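Local coordinates for SLH domain-containing protein (Pseudoflavonifractor capillosus, PDB 4OJU) that is of unknown function but, as the leucine-rich repeat part of a probably exported SLH-domain protein, may bind other proteins at the cell surface, at residues A[29-43]-A[62-76]. Sequence-based numbering, arbitrary orientation. Where two conformers were deposited one is given.
Sequences YDESLAGSTYADIPA and AFEETNITGVTVPDS. With EDO (1,2-ethanediol), chain E.
With its CG anti to the backbone N (chi1 -167°), Tyr38 swings its ring over the backbone of Gly70 and Val71 on the neighbouring strand, and Tyr29, set the same way, turns inward onto Phe63. The Tyr38 ring lays one face on Gly70 C and Val71 N, where the missing side chain of Gly70 leaves it room, and its OH hydrogen-bonds Thr72 OG1, which lies at the ring edge, at a very short 2.5 Å. A phenylalanine here could still cover Gly70 but would probably leave the Thr72 hydroxyl without this direct partner. Under the Tyr38 ring strands 38-40 and 70-72 run parallel, joined by Ala39 N to Gly70 O at 2.9 Å and Thr72 N to Ala39 O at 3.0 Å. This is the repeating geometry of a leucine-rich repeat solenoid, here of the BspA type: successive coils place short parallel strands side by side, and strand 93-95 continues the sheet past 70-72. Tyr38 and Thr72 lie on one face of it, while Ala39 and Val71 point to the other, into the core. There Ile41 CD1 touches both Phe63 CZ (3.7 Å) and Val71 CG2 (3.6 Å). Tyr29 CB sits over a face of the Phe63 ring; the two rings are nearly parallel (22°) but slid apart, and Phe63 also stacks on Phe85. On the side where the strands begin, Glu31 lays its carboxylate against the Asn67 amide, the planes 15° apart, and a water links Tyr29 OH to Asn67 OD1. Thr37 OG1 and Thr69 OG1 share a hydrogen bond of 2.7 Å just ahead of the paired strands.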
ATOM      1  N   TYR A  29      22.494 -12.287  10.021  1.00 24.86           N
ATOM      2  CA  TYR A  29      22.323 -13.641   9.526  1.00 25.15           C
ATOM      3  C   TYR A  29      23.154 -13.749   8.256  1.00 29.82           C
ATOM      4  O   TYR A  29      22.933 -12.990   7.311  1.00 28.20           O
ATOM      5  CB  TYR A  29      20.860 -13.956   9.260  1.00 25.48           C
ATOM      6  CG  TYR A  29      20.622 -15.346   8.718  1.00 26.85           C
ATOM      7  CD1 TYR A  29      20.557 -16.449   9.573  1.00 28.25           C
ATOM      8  CD2 TYR A  29      20.386 -15.554   7.364  1.00 27.34           C
ATOM      9  CE1 TYR A  29      20.238 -17.717   9.094  1.00 29.00           C
ATOM     10  CE2 TYR A  29      20.097 -16.823   6.866  1.00 28.26           C
ATOM     11  CZ  TYR A  29      19.993 -17.897   7.740  1.00 34.05           C
ATOM     12  OH  TYR A  29      19.656 -19.142   7.268  1.00 32.85           O
ATOM     13  N   ASP A  30      24.111 -14.671   8.250  1.00 27.09           N
ATOM     14  CA  ASP A  30      24.990 -14.861   7.110  1.00 29.00           C
ATOM     15  C   ASP A  30      24.557 -16.124   6.378  1.00 32.22           C
ATOM     16  O   ASP A  30      24.849 -17.232   6.816  1.00 30.16           O
ATOM     17  CB  ASP A  30      26.464 -14.937   7.552  1.00 31.79           C
ATOM     18  CG  ASP A  30      27.492 -15.048   6.430  1.00 42.01           C
ATOM     19  OD1 ASP A  30      27.094 -15.339   5.273  1.00 42.20           O
ATOM     20  OD2 ASP A  30      28.688 -14.834   6.705  1.00 45.84           O
ATOM     21  N   GLU A  31      23.912 -15.929   5.239  1.00 30.79           N
ATOM     22  CA  GLU A  31      23.416 -16.977   4.350  1.00 33.25           C
ATOM     23  C   GLU A  31      24.406 -18.050   4.037  1.00 38.32           C
ATOM     24  O   GLU A  31      24.035 -19.221   3.939  1.00 38.42           O
ATOM     25  CB  GLU A  31      23.084 -16.348   2.995  1.00 35.36           C
ATOM     26  CG  GLU A  31      21.633 -16.089   2.779  1.00 48.19           C
ATOM     27  CD  GLU A  31      21.436 -15.467   1.418  1.00 56.62           C
ATOM     28  OE1 GLU A  31      22.087 -15.902   0.443  1.00 54.05           O
ATOM     29  OE2 GLU A  31      20.664 -14.494   1.344  1.00 47.52           O
ATOM     30  N   SER A  32      25.641 -17.626   3.719  1.00 36.25           N
ATOM     31  CA  SER A  32      26.707 -18.521   3.271  1.00 37.38           C
ATOM     32  C   SER A  32      27.112 -19.506   4.360  1.00 40.25           C
ATOM     33  O   SER A  32      27.745 -20.517   4.058  1.00 41.13           O
ATOM     34  CB  SER A  32      27.917 -17.717   2.798  1.00 41.50           C
ATOM     35  OG  SER A  32      28.562 -17.036   3.862  1.00 49.45           O
ATOM     36  N   LEU A  33      26.729 -19.238   5.623  1.00 34.99           N
ATOM     37  CA  LEU A  33      27.097 -20.130   6.718  1.00 35.08           C
ATOM     38  C   LEU A  33      25.920 -20.983   7.200  1.00 40.07           C
ATOM     39  O   LEU A  33      26.094 -21.826   8.084  1.00 40.23           O
ATOM     40  CB  LEU A  33      27.680 -19.321   7.897  1.00 34.49           C
ATOM     41  CG  LEU A  33      28.994 -18.560   7.653  1.00 38.85           C
ATOM     42  CD1 LEU A  33      29.316 -17.661   8.823  1.00 38.09           C
ATOM     43  CD2 LEU A  33      30.162 -19.529   7.401  1.00 43.21           C
ATOM     44  N   ALA A  34      24.731 -20.788   6.624  1.00 36.32           N
ATOM     45  CA  ALA A  34      23.531 -21.513   7.054  1.00 36.04           C
ATOM     46  C   ALA A  34      23.452 -22.923   6.475  1.00 43.67           C
ATOM     47  O   ALA A  34      23.856 -23.141   5.330  1.00 45.50           O
ATOM     48  CB  ALA A  34      22.288 -20.738   6.661  1.00 35.32           C
ATOM     49  N   GLY A  35      22.879 -23.837   7.262  1.00 40.20           N
ATOM     50  CA  GLY A  35      22.657 -25.236   6.901  1.00 41.44           C
ATOM     51  C   GLY A  35      21.406 -25.444   6.068  1.00 44.58           C
ATOM     52  O   GLY A  35      21.298 -26.428   5.332  1.00 47.01           O
ATOM     53  N   SER A  36      20.450 -24.510   6.172  1.00 38.39           N
ATOM     54  CA  SER A  36      19.183 -24.529   5.429  1.00 37.41           C
ATOM     55  C   SER A  36      18.601 -23.123   5.348  1.00 36.61           C
ATOM     56  O   SER A  36      19.129 -22.200   5.978  1.00 36.17           O
ATOM     57  CB  SER A  36      18.183 -25.484   6.084  1.00 41.32           C
ATOM     58  OG  SER A  36      17.487 -24.889   7.164  1.00 42.12           O
ATOM     59  N   THR A  37      17.505 -22.966   4.602  1.00 32.18           N
ATOM     60  CA  THR A  37      16.831 -21.666   4.447  1.00 31.15           C
ATOM     61  C   THR A  37      15.807 -21.443   5.576  1.00 34.13           C
ATOM     62  O   THR A  37      15.113 -20.432   5.569  1.00 35.07           O
ATOM     63  CB  THR A  37      16.194 -21.552   3.063  1.00 33.52           C
ATOM     64  OG1 THR A  37      15.179 -22.547   2.948  1.00 28.30           O
ATOM     65  CG2 THR A  37      17.217 -21.664   1.931  1.00 32.87           C
ATOM     66  N   TYR A  38      15.676 -22.379   6.520  1.00 31.57           N
ATOM     67  CA  TYR A  38      14.807 -22.166   7.678  1.00 31.19           C
ATOM     68  C   TYR A  38      15.682 -21.634   8.813  1.00 33.59           C
ATOM     69  O   TYR A  38      16.642 -22.299   9.207  1.00 34.81           O
ATOM     70  CB  TYR A  38      14.028 -23.434   8.107  1.00 33.61           C
ATOM     71  CG  TYR A  38      12.923 -23.088   9.082  1.00 34.49           C
ATOM     72  CD1 TYR A  38      13.191 -22.909  10.439  1.00 35.85           C
ATOM     73  CD2 TYR A  38      11.634 -22.823   8.636  1.00 34.66           C
ATOM     74  CE1 TYR A  38      12.196 -22.513  11.328  1.00 32.93           C
ATOM     75  CE2 TYR A  38      10.634 -22.411   9.513  1.00 34.36           C
ATOM     76  CZ  TYR A  38      10.919 -22.266  10.860  1.00 36.25           C
ATOM     77  OH  TYR A  38       9.928 -21.886  11.731  1.00 29.94           O
ATOM     78  N   ALA A  39      15.389 -20.431   9.301  1.00 27.15           N
ATOM     79  CA  ALA A  39      16.154 -19.811  10.387  1.00 25.35           C
ATOM     80  C   ALA A  39      15.511 -20.114  11.728  1.00 29.04           C
ATOM     81  O   ALA A  39      14.523 -19.481  12.100  1.00 28.56           O
ATOM     82  CB  ALA A  39      16.263 -18.307  10.168  1.00 24.73           C
ATOM     83  N   ASP A  40      16.033 -21.130  12.430  1.00 27.16           N
ATOM     84  CA  ASP A  40      15.538 -21.500  13.761  1.00 27.85           C
ATOM     85  C   ASP A  40      16.419 -20.728  14.726  1.00 31.73           C
ATOM     86  O   ASP A  40      17.501 -21.182  15.067  1.00 32.25           O
ATOM     87  CB  ASP A  40      15.589 -23.033  13.955  1.00 31.85           C
ATOM     88  CG  ASP A  40      14.860 -23.567  15.180  1.00 43.77           C
ATOM     89  OD1 ASP A  40      14.064 -22.804  15.790  1.00 43.38           O
ATOM     90  OD2 ASP A  40      15.065 -24.744  15.522  1.00 51.47           O
ATOM     91  N   ILE A  41      16.023 -19.500  15.054  1.00 27.32           N
ATOM     92  CA  ILE A  41      16.840 -18.588  15.858  1.00 26.10           C
ATOM     93  C   ILE A  41      16.995 -19.104  17.288  1.00 29.39           C
ATOM     94  O   ILE A  41      15.982 -19.371  17.935  1.00 27.44           O
ATOM     95  CB  ILE A  41      16.261 -17.137  15.836  1.00 27.75           C
ATOM     96  CG1 ILE A  41      16.228 -16.553  14.405  1.00 27.71           C
ATOM     97  CG2 ILE A  41      17.023 -16.226  16.807  1.00 27.44           C
ATOM     98  CD1 ILE A  41      15.380 -15.225  14.249  1.00 26.81           C
ATOM     99  N   PRO A  42      18.240 -19.219  17.813  1.00 29.46           N
ATOM    100  CA  PRO A  42      18.396 -19.701  19.206  1.00 30.00           C
ATOM    101  C   PRO A  42      17.844 -18.693  20.213  1.00 33.03           C
ATOM    102  O   PRO A  42      17.909 -17.480  19.984  1.00 31.13           O
ATOM    103  CB  PRO A  42      19.900 -19.900  19.370  1.00 32.33           C
ATOM    104  CG  PRO A  42      20.535 -19.183  18.254  1.00 36.44           C
ATOM    105  CD  PRO A  42      19.543 -18.947  17.170  1.00 31.41           C
ATOM    106  N   ALA A  43      17.271 -19.207  21.308  1.00 31.04           N
ATOM    107  CA  ALA A  43      16.710 -18.391  22.391  1.00 30.78           C
ATOM    108  C   ALA A  43      17.813 -17.824  23.291  1.00 30.00           C
ATOM    109  O   ALA A  43      17.570 -16.895  24.058  1.00 29.08           O
ATOM    110  CB  ALA A  43      15.756 -19.235  23.225  1.00 32.98           C
ATOM    111  N   ALA A  62      18.870  -7.332  10.357  1.00 19.63           N
ATOM    112  CA  ALA A  62      19.642  -8.561  10.612  1.00 20.76           C
ATOM    113  C   ALA A  62      19.524  -9.596   9.477  1.00 25.01           C
ATOM    114  O   ALA A  62      20.519 -10.222   9.120  1.00 25.36           O
ATOM    115  CB  ALA A  62      19.219  -9.197  11.939  1.00 21.49           C
ATOM    116  N   PHE A  63      18.309  -9.763   8.911  1.00 20.87           N
ATOM    117  CA  PHE A  63      18.038 -10.733   7.842  1.00 19.69           C
ATOM    118  C   PHE A  63      17.712 -10.068   6.521  1.00 23.81           C
ATOM    119  O   PHE A  63      17.166 -10.727   5.643  1.00 22.13           O
ATOM    120  CB  PHE A  63      16.840 -11.619   8.221  1.00 19.91           C
ATOM    121  CG  PHE A  63      17.098 -12.614   9.318  1.00 21.06           C
ATOM    122  CD1 PHE A  63      17.049 -12.230  10.656  1.00 24.38           C
ATOM    123  CD2 PHE A  63      17.342 -13.946   9.020  1.00 22.59           C
ATOM    124  CE1 PHE A  63      17.244 -13.161  11.669  1.00 25.59           C
ATOM    125  CE2 PHE A  63      17.529 -14.877  10.034  1.00 25.30           C
ATOM    126  CZ  PHE A  63      17.504 -14.479  11.347  1.00 23.58           C
ATOM    127  N   GLU A  64      18.043  -8.791   6.367  1.00 20.30           N
ATOM    128  CA  GLU A  64      17.721  -8.026   5.163  1.00 22.59           C
ATOM    129  C   GLU A  64      18.209  -8.704   3.901  1.00 25.90           C
ATOM    130  O   GLU A  64      19.384  -9.062   3.826  1.00 25.45           O
ATOM    131  CB  GLU A  64      18.359  -6.624   5.251  1.00 24.62           C
ATOM    132  CG  GLU A  64      17.956  -5.676   4.141  1.00 36.27           C
ATOM    133  CD  GLU A  64      18.843  -4.461   3.932  1.00 51.02           C
ATOM    134  OE1 GLU A  64      19.981  -4.450   4.461  1.00 43.87           O
ATOM    135  OE2 GLU A  64      18.450  -3.591   3.121  1.00 50.06           O
ATOM    136  N   GLU A  65      17.318  -8.841   2.898  0.50 22.84           N
ATOM    137  CA  GLU A  65      17.622  -9.409   1.582  0.50 24.18           C
ATOM    138  C   GLU A  65      18.270 -10.802   1.670  0.50 27.17           C
ATOM    139  O   GLU A  65      19.168 -11.094   0.877  0.50 28.66           O
ATOM    140  CB  GLU A  65      18.554  -8.462   0.781  0.50 26.40           C
ATOM    141  CG  GLU A  65      17.929  -7.140   0.365  0.50 38.11           C
ATOM    142  CD  GLU A  65      18.857  -5.940   0.265  0.50 45.86           C
ATOM    143  OE1 GLU A  65      20.096  -6.140   0.234  0.50 28.64           O
ATOM    144  OE2 GLU A  65      18.341  -4.797   0.209  0.50 25.36           O
ATOM    145  N   THR A  66      17.842 -11.653   2.624  1.00 23.29           N
ATOM    146  CA  THR A  66      18.412 -13.016   2.718  1.00 23.54           C
ATOM    147  C   THR A  66      17.463 -13.992   2.023  1.00 28.17           C
ATOM    148  O   THR A  66      16.353 -13.615   1.647  1.00 28.19           O
ATOM    149  CB  THR A  66      18.769 -13.431   4.153  1.00 26.16           C
ATOM    150  OG1 THR A  66      17.587 -13.378   4.947  1.00 24.68           O
ATOM    151  CG2 THR A  66      19.866 -12.572   4.759  1.00 28.28           C
ATOM    152  N   ASN A  67      17.900 -15.240   1.850  1.00 25.33           N
ATOM    153  CA  ASN A  67      17.165 -16.269   1.106  1.00 26.69           C
ATOM    154  C   ASN A  67      16.262 -17.115   2.012  1.00 30.80           C
ATOM    155  O   ASN A  67      15.815 -18.183   1.591  1.00 31.81           O
ATOM    156  CB  ASN A  67      18.190 -17.188   0.403  1.00 27.31           C
ATOM    157  CG  ASN A  67      19.052 -17.996   1.364  1.00 37.01           C
ATOM    158  OD1 ASN A  67      19.011 -17.835   2.592  1.00 32.57           O
ATOM    159  ND2 ASN A  67      19.863 -18.889   0.837  1.00 33.50           N
ATOM    160  N   ILE A  68      16.048 -16.691   3.266  1.00 24.64           N
ATOM    161  CA  ILE A  68      15.271 -17.511   4.197  1.00 24.17           C
ATOM    162  C   ILE A  68      13.845 -17.758   3.682  1.00 27.98           C
ATOM    163  O   ILE A  68      13.238 -16.881   3.068  1.00 27.07           O
ATOM    164  CB  ILE A  68      15.264 -16.945   5.639  1.00 25.62           C
ATOM    165  CG1 ILE A  68      14.623 -15.538   5.725  1.00 24.21           C
ATOM    166  CG2 ILE A  68      16.685 -16.978   6.244  1.00 24.84           C
ATOM    167  CD1 ILE A  68      14.222 -15.113   7.219  1.00 25.90           C
ATOM    168  N   THR A  69      13.344 -18.972   3.910  1.00 25.53           N
ATOM    169  CA  THR A  69      11.994 -19.387   3.516  1.00 25.81           C
ATOM    170  C   THR A  69      11.079 -19.395   4.733  1.00 27.86           C
ATOM    171  O   THR A  69       9.864 -19.296   4.602  1.00 27.79           O
ATOM    172  CB  THR A  69      12.021 -20.758   2.841  1.00 34.56           C
ATOM    173  OG1 THR A  69      12.723 -21.669   3.690  1.00 36.53           O
ATOM    174  CG2 THR A  69      12.658 -20.719   1.446  1.00 29.92           C
ATOM    175  N   GLY A  70      11.670 -19.543   5.900  1.00 25.36           N
ATOM    176  CA  GLY A  70      10.937 -19.596   7.157  1.00 25.49           C
ATOM    177  C   GLY A  70      11.783 -19.151   8.324  1.00 27.95           C
ATOM    178  O   GLY A  70      13.013 -19.160   8.246  1.00 27.74           O
ATOM    179  N   VAL A  71      11.132 -18.738   9.402  1.00 23.99           N
ATOM    180  CA  VAL A  71      11.834 -18.292  10.588  1.00 23.21           C
ATOM    181  C   VAL A  71      11.011 -18.565  11.841  1.00 26.16           C
ATOM    182  O   VAL A  71       9.802 -18.340  11.852  1.00 23.87           O
ATOM    183  CB  VAL A  71      12.268 -16.785  10.509  1.00 25.06           C
ATOM    184  CG1 VAL A  71      11.074 -15.837  10.380  1.00 24.41           C
ATOM    185  CG2 VAL A  71      13.159 -16.382  11.704  1.00 24.23           C
ATOM    186  N   THR A  72      11.696 -19.026  12.905  1.00 23.18           N
ATOM    187  CA  THR A  72      11.134 -19.118  14.244  1.00 22.41           C
ATOM    188  C   THR A  72      11.846 -18.061  15.064  1.00 25.58           C
ATOM    189  O   THR A  72      13.069 -18.099  15.182  1.00 25.74           O
ATOM    190  CB  THR A  72      11.254 -20.503  14.855  1.00 28.47           C
ATOM    191  OG1 THR A  72      10.450 -21.391  14.096  1.00 31.04           O
ATOM    192  CG2 THR A  72      10.771 -20.534  16.299  1.00 31.92           C
ATOM    193  N   VAL A  73      11.093 -17.095  15.573  1.00 21.08           N
ATOM    194  CA  VAL A  73      11.574 -16.054  16.470  1.00 21.50           C
ATOM    195  C   VAL A  73      11.282 -16.609  17.878  1.00 29.19           C
ATOM    196  O   VAL A  73      10.114 -16.833  18.191  1.00 29.42           O
ATOM    197  CB  VAL A  73      10.902 -14.697  16.172  1.00 23.79           C
ATOM    198  CG1 VAL A  73      11.399 -13.626  17.134  1.00 23.40           C
ATOM    199  CG2 VAL A  73      11.139 -14.278  14.721  1.00 23.10           C
ATOM    200  N   PRO A  74      12.306 -16.976  18.672  1.00 27.28           N
ATOM    201  CA  PRO A  74      12.043 -17.679  19.944  1.00 28.68           C
ATOM    202  C   PRO A  74      11.399 -16.792  20.998  1.00 30.99           C
ATOM    203  O   PRO A  74      11.475 -15.567  20.885  1.00 27.92           O
ATOM    204  CB  PRO A  74      13.429 -18.153  20.370  1.00 30.75           C
ATOM    205  CG  PRO A  74      14.340 -17.116  19.804  1.00 32.70           C
ATOM    206  CD  PRO A  74      13.752 -16.816  18.445  1.00 28.36           C
ATOM    207  N   ASP A  75      10.788 -17.445  22.040  1.00 27.39           N
ATOM    208  CA  ASP A  75      10.049 -16.804  23.136  0.50 27.12           C
ATOM    209  C   ASP A  75      10.920 -15.858  23.985  1.00 30.36           C
ATOM    210  O   ASP A  75      10.403 -15.156  24.862  1.00 30.91           O
ATOM    211  CB  ASP A  75       9.367 -17.864  24.032  0.50 30.51           C
ATOM    212  CG  ASP A  75      10.281 -18.885  24.703  0.50 40.74           C
ATOM    213  OD1 ASP A  75      11.488 -18.589  24.874  0.50 39.90           O
ATOM    214  OD2 ASP A  75       9.782 -19.974  25.082  0.50 49.34           O
ATOM    215  N   SER A  76      12.227 -15.823  23.733  1.00 26.11           N
ATOM    216  CA  SER A  76      13.125 -14.918  24.458  1.00 26.01           C
ATOM    217  C   SER A  76      13.056 -13.476  23.850  1.00 26.25           C
ATOM    218  O   SER A  76      13.406 -12.504  24.510  1.00 25.35           O
ATOM    219  CB  SER A  76      14.551 -15.448  24.384  1.00 28.00           C
ATOM    220  OG  SER A  76      14.931 -15.545  23.019  1.00 30.01           O
TER
HETATM  221  C1  EDO E 201      16.753 -24.047  19.232  1.00 66.58           C
HETATM  222  O1  EDO E 201      15.765 -23.155  18.734  1.00 66.71           O
HETATM  223  C2  EDO E 201      17.931 -24.126  18.247  1.00 65.80           C
HETATM  224  O2  EDO E 201      18.245 -22.822  17.802  1.00 64.84           O
HETATM  225  O   HOH W   1      19.552 -19.540   4.629  1.00 31.60           O
HETATM  226  O   HOH W   2      19.588 -13.464  -0.820  1.00 46.19           O
HETATM  227  O   HOH W   3      22.140 -20.727   2.729  1.00 63.17           O
HETATM  228  O   HOH W   4      11.103 -23.923  15.402  1.00 70.06           O